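Uncharacterized protein (Acinetobacter baumannii, PDB 4PUX) is of unknown function but folds as an antiparallel beta-barrel-like protein of the DUF3237 family. Local coordinates at residues A16-D21 against G55-N60; L81-D84 against L88-L91. All coordinates share one frame; numbering follows the deposited sequence.

Contact 1 of 2, residues A16-D21 against G55-N60; sequences AKFSVD and GRILNN
Ile-57 reaches across to Val-20 and Phe-18 inside the antiparallel beta-barrel-like fold, and this one isoleucine supplies more than half of the 122 Å² buried between the segments. The two strands are not paired with each other: strand 36-49 is hydrogen-bonded to both strand 12-21 and strand 54-67 and so separates them. The geometry agrees, since the short strand axes approach no closer than 8.2 Å, at 33° between their N-to-C directions, a spacing bridged chiefly by side chains. Ile-57 points toward the other segment, and with CG1 anti to the carbonyl carbon (chi1 -64°) and an extended chi2 it places CD1 at the front. That methyl lies 3.9 Å from CG2 of Val-20, the two side chains crossing at about a right angle, and equally near the carbonyl O of Ser-19, so it also rests on the strand's backbone. Val-20 and Ile-57 also share Ile-43 of the intervening strand as an apolar neighbour. Phe-18 offers an edge rather than a face to the isoleucine, while its ring stacks with Tyr-154 of strand 151-159 and also meets Phe-48 of strand 36-49. CD1 of Ile-57 sits near the plane of the Phe-18 ring, 4.4 Å from its CD2.

Contact 2 of 2, residues L81-D84 against L88-L91; sequences LETD and LIYL. With EDO (1,2-ethanediol), chain B.
Leu-81 and Ile-89 form an antiparallel hydrogen-bonded pair in the beta hairpin made by strands 73-83 and 88-99, their CA atoms 5.0 Å apart. Two backbone bonds define the pair: Leu-81 N to Ile-89 O at 2.9 Å, with 170° at the hydrogen, and Ile-89 N to Leu-81 O, also short and nearly straight. The same Leu-81 O receives a CA-H...O contact from Leu-88 CA at 3.3 Å. Glu-82 and Leu-88 follow as the non-hydrogen-bonded pair, with their side chains on the other face of the sheet.

Glu-82 can be followed outward. Its CB meets Leu-88 CD2 at 4.2 Å, an apolar touch at the root of the chain. CG stands anti to the backbone N (chi1 -179°) and the chain stays extended beyond it, carrying the carboxylate away from the hairpin partner. CD comes within 3.9 Å of O1 of a 1,2-ethanediol, a molecule probably left from the crystallisation liquor. At the tip, OE1 makes a salt bridge with NE of Arg-56 on strand 54-67 and accepts a weak hydrogen bond from the diol O1, 3.2 Å away.

On the face of Leu-81 and Ile-89 the packing is apolar. The two CB atoms lie 4.1 Å apart, and CD2 of Leu-81 reaches CD2 of Leu-91. Ile-89 CD1 meets Thr-83 CG2 at 3.9 Å, these side chains crossing at about a right angle, while Thr-83 OG1 bonds instead to Asp-85 and to Ala-87 N in the turn.

The hairpin thus differs by face: a buried hydrocarbon layer on one; on the other, Leu-88 and the aliphatic start of Glu-82 beside a carboxylate whose charge is probably balanced largely by Arg-56, with the diol a minor partner.

Overall arrangement
In sequence both segments of contact 1 precede those of contact 2, and their centres lie about 9 Å apart on the same side of the molecule's centre. Strand 54-67, which contributes to contact 1, pairs antiparallel with strand 73-83 of contact 2, so the two sites belong to one curled sheet. Packing is continuous on the buried side: Leu-81 CD2 lies 3.8 Å from Ile-57 CG1, and Leu-81 CD1 lies 4.0 Å from Phe-18 CE2. Contact 1 bridges strands 12-21 and 54-67 over the intervening strand 36-49, mainly by side-chain packing, whereas contact 2 is a local hairpin pairing. Leu-81 joins both in a shared apolar interior, which ties non-neighbouring strands of the barrel together.

Contact 1 of 2, residues A16-D21 against G55-N60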
ATOM      1  N   ALA A  16     -11.494   3.823  -2.833  1.00 10.05           N
ATOM      2  CA  ALA A  16     -10.878   4.746  -3.800  1.00 11.33           C
ATOM      3  C   ALA A  16      -9.687   4.125  -4.476  1.00  9.70           C
ATOM      4  O   ALA A  16      -9.072   3.188  -3.939  1.00  9.84           O
ATOM      5  CB  ALA A  16     -10.417   6.064  -3.065  1.00 10.29           C
ATOM      6  N   LYS A  17      -9.358   4.663  -5.642  1.00 10.93           N
ATOM      7  CA  LYS A  17      -8.104   4.359  -6.349  0.60 10.95           C
ATOM      8  C   LYS A  17      -7.054   5.384  -5.938  1.00  9.67           C
ATOM      9  O   LYS A  17      -7.267   6.584  -6.060  1.00 10.86           O
ATOM     10  CB  LYS A  17      -8.276   4.377  -7.862  0.60 12.13           C
ATOM     11  CG  LYS A  17      -6.947   4.092  -8.617  0.60 13.90           C
ATOM     12  CD  LYS A  17      -7.196   3.984 -10.151  0.60 19.69           C
ATOM     13  CE  LYS A  17      -6.009   3.384 -10.895  0.60 24.83           C
ATOM     14  NZ  LYS A  17      -6.461   2.603 -12.096  0.60 32.45           N
ATOM     15  N   PHE A  18      -5.955   4.888  -5.387  1.00 10.45           N
ATOM     16  CA  PHE A  18      -4.814   5.672  -4.924  1.00  9.25           C
ATOM     17  C   PHE A  18      -3.670   5.628  -5.929  1.00 10.34           C
ATOM     18  O   PHE A  18      -3.322   4.539  -6.457  1.00 12.42           O
ATOM     19  CB  PHE A  18      -4.281   5.136  -3.578  1.00 10.39           C
ATOM     20  CG  PHE A  18      -5.150   5.476  -2.368  1.00  9.63           C
ATOM     21  CD1 PHE A  18      -6.399   4.864  -2.174  1.00  9.32           C
ATOM     22  CD2 PHE A  18      -4.716   6.411  -1.419  1.00 10.71           C
ATOM     23  CE1 PHE A  18      -7.192   5.158  -1.055  1.00 11.19           C
ATOM     24  CE2 PHE A  18      -5.527   6.715  -0.292  1.00 10.01           C
ATOM     25  CZ  PHE A  18      -6.771   6.104  -0.134  1.00 11.36           C
ATOM     26  N   SER A  19      -3.043   6.775  -6.088  1.00  9.49           N
ATOM     27  CA  SER A  19      -1.849   6.930  -6.906  0.70  9.72           C
ATOM     28  C   SER A  19      -0.811   7.652  -6.025  1.00  9.91           C
ATOM     29  O   SER A  19      -0.956   8.836  -5.765  1.00 11.51           O
ATOM     30  CB  SER A  19      -2.207   7.693  -8.203  0.70 11.24           C
ATOM     31  OG  SER A  19      -3.271   7.022  -8.896  0.70 13.25           O
ATOM     32  N   VAL A  20       0.177   6.920  -5.530  1.00 10.48           N
ATOM     33  CA  VAL A  20       1.178   7.442  -4.590  1.00 10.87           C
ATOM     34  C   VAL A  20       2.457   7.799  -5.357  1.00 11.19           C
ATOM     35  O   VAL A  20       3.018   6.976  -6.110  1.00 15.89           O
ATOM     36  CB  VAL A  20       1.521   6.412  -3.466  1.00 11.99           C
ATOM     37  CG1 VAL A  20       2.397   7.087  -2.410  1.00 13.81           C
ATOM     38  CG2 VAL A  20       0.218   5.811  -2.815  1.00 11.42           C
ATOM     39  N   ASP A  21       2.911   9.025  -5.144  1.00  9.38           N
ATOM     40  CA  ASP A  21       4.155   9.525  -5.776  1.00  9.08           C
ATOM     41  C   ASP A  21       5.331   9.294  -4.793  1.00 11.33           C
ATOM     42  O   ASP A  21       5.226   9.625  -3.598  1.00 11.22           O
ATOM     43  CB  ASP A  21       4.038  11.014  -6.078  1.00 10.43           C
ATOM     44  CG  ASP A  21       3.159  11.310  -7.276  1.00 14.81           C
ATOM     45  OD1 ASP A  21       3.012  10.431  -8.128  1.00 14.31           O
ATOM     46  OD2 ASP A  21       2.602  12.437  -7.380  1.00 20.63           O
ATOM     47  N   GLY A  55      -9.345  13.246  -2.954  1.00  8.77           N
ATOM     48  CA  GLY A  55      -8.375  14.231  -2.484  1.00  9.65           C
ATOM     49  C   GLY A  55      -6.947  13.969  -2.919  1.00  9.56           C
ATOM     50  O   GLY A  55      -6.702  13.332  -3.958  1.00 10.20           O
ATOM     51  N   ARG A  56      -6.007  14.485  -2.133  1.00  9.31           N
ATOM     52  CA  ARG A  56      -4.581  14.388  -2.443  1.00 10.55           C
ATOM     53  C   ARG A  56      -3.774  13.881  -1.239  1.00  9.06           C
ATOM     54  O   ARG A  56      -4.208  13.967  -0.064  1.00  9.92           O
ATOM     55  CB  ARG A  56      -4.003  15.719  -2.943  1.00 11.86           C
ATOM     56  CG  ARG A  56      -3.865  16.806  -1.907  1.00 12.26           C
ATOM     57  CD  ARG A  56      -3.386  18.112  -2.562  1.00 12.87           C
ATOM     58  NE  ARG A  56      -3.253  19.166  -1.554  1.00 13.17           N
ATOM     59  CZ  ARG A  56      -2.258  20.023  -1.437  1.00 15.41           C
ATOM     60  NH1 ARG A  56      -1.308  20.088  -2.360  1.00 22.59           N
ATOM     61  NH2 ARG A  56      -2.273  20.914  -0.432  1.00 13.35           N
ATOM     62  N   ILE A  57      -2.621  13.317  -1.558  1.00 10.08           N
ATOM     63  CA  ILE A  57      -1.649  12.890  -0.579  1.00  9.05           C
ATOM     64  C   ILE A  57      -0.678  14.042  -0.395  1.00  9.82           C
ATOM     65  O   ILE A  57      -0.166  14.589  -1.359  1.00  9.68           O
ATOM     66  CB  ILE A  57      -0.929  11.581  -1.039  1.00  9.08           C
ATOM     67  CG1 ILE A  57      -1.944  10.438  -1.138  1.00 12.24           C
ATOM     68  CG2 ILE A  57       0.247  11.198  -0.139  1.00 10.04           C
ATOM     69  CD1 ILE A  57      -1.456   9.246  -1.940  1.00 11.50           C
ATOM     70  N   LEU A  58      -0.360  14.336   0.862  1.00  9.25           N
ATOM     71  CA  LEU A  58       0.554  15.444   1.191  1.00 10.63           C
ATOM     72  C   LEU A  58       2.029  14.972   1.125  1.00  9.70           C
ATOM     73  O   LEU A  58       2.310  13.765   1.011  1.00 10.44           O
ATOM     74  CB  LEU A  58       0.177  16.064   2.557  1.00 10.27           C
ATOM     75  CG  LEU A  58      -1.246  16.607   2.632  1.00 10.36           C
ATOM     76  CD1 LEU A  58      -1.470  17.239   4.016  1.00 11.84           C
ATOM     77  CD2 LEU A  58      -1.530  17.649   1.533  1.00 12.88           C
ATOM     78  N   ASN A  59       2.976  15.915   1.224  1.00 11.56           N
ATOM     79  CA  ASN A  59       4.393  15.590   1.261  1.00 11.51           C
ATOM     80  C   ASN A  59       4.792  15.307   2.723  1.00 10.43           C
ATOM     81  O   ASN A  59       5.178  16.196   3.470  1.00 13.14           O
ATOM     82  CB  ASN A  59       5.219  16.727   0.636  1.00 13.83           C
ATOM     83  CG  ASN A  59       6.682  16.367   0.485  1.00 16.39           C
ATOM     84  OD1 ASN A  59       7.121  15.294   0.890  1.00 16.08           O
ATOM     85  ND2 ASN A  59       7.431  17.245  -0.114  1.00 26.26           N
ATOM     86  N   ASN A  60       4.693  14.030   3.104  1.00  9.93           N
ATOM     87  CA  ASN A  60       4.903  13.568   4.474  1.00 10.06           C
ATOM     88  C   ASN A  60       5.049  12.042   4.478  1.00  9.91           C
ATOM     89  O   ASN A  60       4.296  11.305   3.768  1.00 11.64           O
ATOM     90  CB  ASN A  60       3.709  13.926   5.362  1.00 12.38           C
ATOM     91  CG  ASN A  60       3.790  13.274   6.751  1.00 12.51           C
ATOM     92  OD1 ASN A  60       4.588  13.662   7.641  1.00 17.29           O
ATOM     93  ND2 ASN A  60       2.992  12.297   6.938  1.00 10.25           N
TER

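Contact 2 of 2, residues L81-D84 against L88-L91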
ATOM      1  N   LEU A  81      -3.362  12.131   4.205  1.00  8.69           N
ATOM      2  CA  LEU A  81      -4.358  12.470   3.173  1.00  8.48           C
ATOM      3  C   LEU A  81      -5.028  13.801   3.496  1.00  8.55           C
ATOM      4  O   LEU A  81      -5.351  14.070   4.686  1.00  9.44           O
ATOM      5  CB  LEU A  81      -5.429  11.389   3.089  1.00  9.25           C
ATOM      6  CG  LEU A  81      -4.965   9.925   3.075  1.00  8.45           C
ATOM      7  CD1 LEU A  81      -6.140   8.990   2.941  1.00 11.05           C
ATOM      8  CD2 LEU A  81      -3.919   9.693   1.973  1.00  9.21           C
ATOM      9  N   GLU A  82      -5.326  14.568   2.463  1.00  9.00           N
ATOM     10  CA  GLU A  82      -6.156  15.775   2.541  1.00  9.37           C
ATOM     11  C   GLU A  82      -7.321  15.608   1.564  1.00  7.84           C
ATOM     12  O   GLU A  82      -7.127  15.550   0.358  1.00  9.68           O
ATOM     13  CB  GLU A  82      -5.382  17.055   2.249  1.00 10.40           C
ATOM     14  CG  GLU A  82      -6.239  18.322   2.347  1.00 11.17           C
ATOM     15  CD  GLU A  82      -5.541  19.621   1.931  1.00 13.70           C
ATOM     16  OE1 GLU A  82      -4.774  19.612   0.965  1.00 17.16           O
ATOM     17  OE2 GLU A  82      -5.874  20.707   2.492  1.00 18.77           O
ATOM     18  N   THR A  83      -8.545  15.463   2.097  1.00  8.26           N
ATOM     19  CA  THR A  83      -9.681  15.297   1.212  1.00  8.69           C
ATOM     20  C   THR A  83      -9.998  16.595   0.459  1.00  9.31           C
ATOM     21  O   THR A  83      -9.575  17.696   0.846  1.00  9.21           O
ATOM     22  CB  THR A  83     -10.982  14.843   1.984  1.00  9.82           C
ATOM     23  OG1 THR A  83     -11.418  15.911   2.845  1.00 10.09           O
ATOM     24  CG2 THR A  83     -10.688  13.566   2.737  1.00 10.25           C
ATOM     25  N   ASP A  84     -10.757  16.447  -0.623  1.00 10.42           N
ATOM     26  CA  ASP A  84     -11.201  17.595  -1.411  1.00 10.27           C
ATOM     27  C   ASP A  84     -11.919  18.675  -0.584  1.00 11.01           C
ATOM     28  O   ASP A  84     -11.765  19.854  -0.858  1.00 12.96           O
ATOM     29  CB  ASP A  84     -12.009  17.150  -2.652  1.00 11.00           C
ATOM     30  CG  ASP A  84     -13.300  16.364  -2.325  1.00 12.08           C
ATOM     31  OD1 ASP A  84     -13.563  16.002  -1.157  1.00 13.00           O
ATOM     32  OD2 ASP A  84     -14.067  16.137  -3.312  1.00 14.93           O
ATOM     33  N   LEU A  88      -8.230  16.088   7.193  1.00  9.60           N
ATOM     34  CA  LEU A  88      -6.949  15.363   7.287  1.00  9.12           C
ATOM     35  C   LEU A  88      -7.166  13.953   7.807  1.00  9.02           C
ATOM     36  O   LEU A  88      -7.891  13.751   8.825  1.00 10.05           O
ATOM     37  CB  LEU A  88      -5.944  16.104   8.163  1.00 10.06           C
ATOM     38  CG  LEU A  88      -5.550  17.480   7.675  1.00 11.85           C
ATOM     39  CD1 LEU A  88      -4.730  18.237   8.740  1.00 14.17           C
ATOM     40  CD2 LEU A  88      -4.745  17.410   6.340  1.00 13.87           C
ATOM     41  N   ILE A  89      -6.538  12.986   7.145  1.00  8.71           N
ATOM     42  CA  ILE A  89      -6.624  11.576   7.513  1.00  9.12           C
ATOM     43  C   ILE A  89      -5.229  10.941   7.530  1.00  7.62           C
ATOM     44  O   ILE A  89      -4.550  10.923   6.503  1.00  9.04           O
ATOM     45  CB  ILE A  89      -7.550  10.751   6.580  1.00  9.00           C
ATOM     46  CG1 ILE A  89      -8.913  11.453   6.312  1.00  9.47           C
ATOM     47  CG2 ILE A  89      -7.663   9.288   7.068  1.00  9.41           C
ATOM     48  CD1 ILE A  89      -9.749  10.801   5.247  1.00 10.29           C
ATOM     49  N   TYR A  90      -4.784  10.535   8.702  1.00  9.20           N
ATOM     50  CA  TYR A  90      -3.495   9.830   8.906  1.00  8.88           C
ATOM     51  C   TYR A  90      -3.658   8.362   8.499  1.00  7.97           C
ATOM     52  O   TYR A  90      -4.586   7.685   8.975  1.00  8.70           O
ATOM     53  CB  TYR A  90      -3.067   9.974  10.383  1.00  8.85           C
ATOM     54  CG  TYR A  90      -2.000   9.011  10.880  1.00  8.00           C
ATOM     55  CD1 TYR A  90      -0.858   8.697  10.107  1.00  8.53           C
ATOM     56  CD2 TYR A  90      -2.066   8.531  12.188  1.00  8.50           C
ATOM     57  CE1 TYR A  90       0.105   7.793  10.588  1.00  8.74           C
ATOM     58  CE2 TYR A  90      -1.107   7.649  12.691  1.00  7.90           C
ATOM     59  CZ  TYR A  90       0.018   7.347  11.912  1.00  7.85           C
ATOM     60  OH  TYR A  90       0.998   6.469  12.333  1.00 10.10           O
ATOM     61  N   LEU A  91      -2.850   7.915   7.529  1.00  7.63           N
ATOM     62  CA  LEU A  91      -2.929   6.567   6.986  1.00  8.39           C
ATOM     63  C   LEU A  91      -1.649   5.777   7.337  1.00  8.85           C
ATOM     64  O   LEU A  91      -0.512   6.281   7.133  1.00  9.25           O
ATOM     65  CB  LEU A  91      -3.130   6.654   5.438  1.00  8.83           C
ATOM     66  CG  LEU A  91      -3.167   5.320   4.665  1.00  9.07           C
ATOM     67  CD1 LEU A  91      -4.251   4.409   5.161  1.00 10.30           C
ATOM     68  CD2 LEU A  91      -3.316   5.584   3.153  1.00 11.20           C
TER
HETATM   69  C1  EDO B 201      -7.264  18.414  -2.336  0.50 22.13           C
HETATM   70  O1  EDO B 201      -6.317  19.402  -1.873  0.50 18.83           O
HETATM   71  C2  EDO B 201      -7.803  18.827  -3.723  0.50 22.12           C
HETATM   72  O2  EDO B 201      -8.853  17.919  -4.124  0.50 18.79           O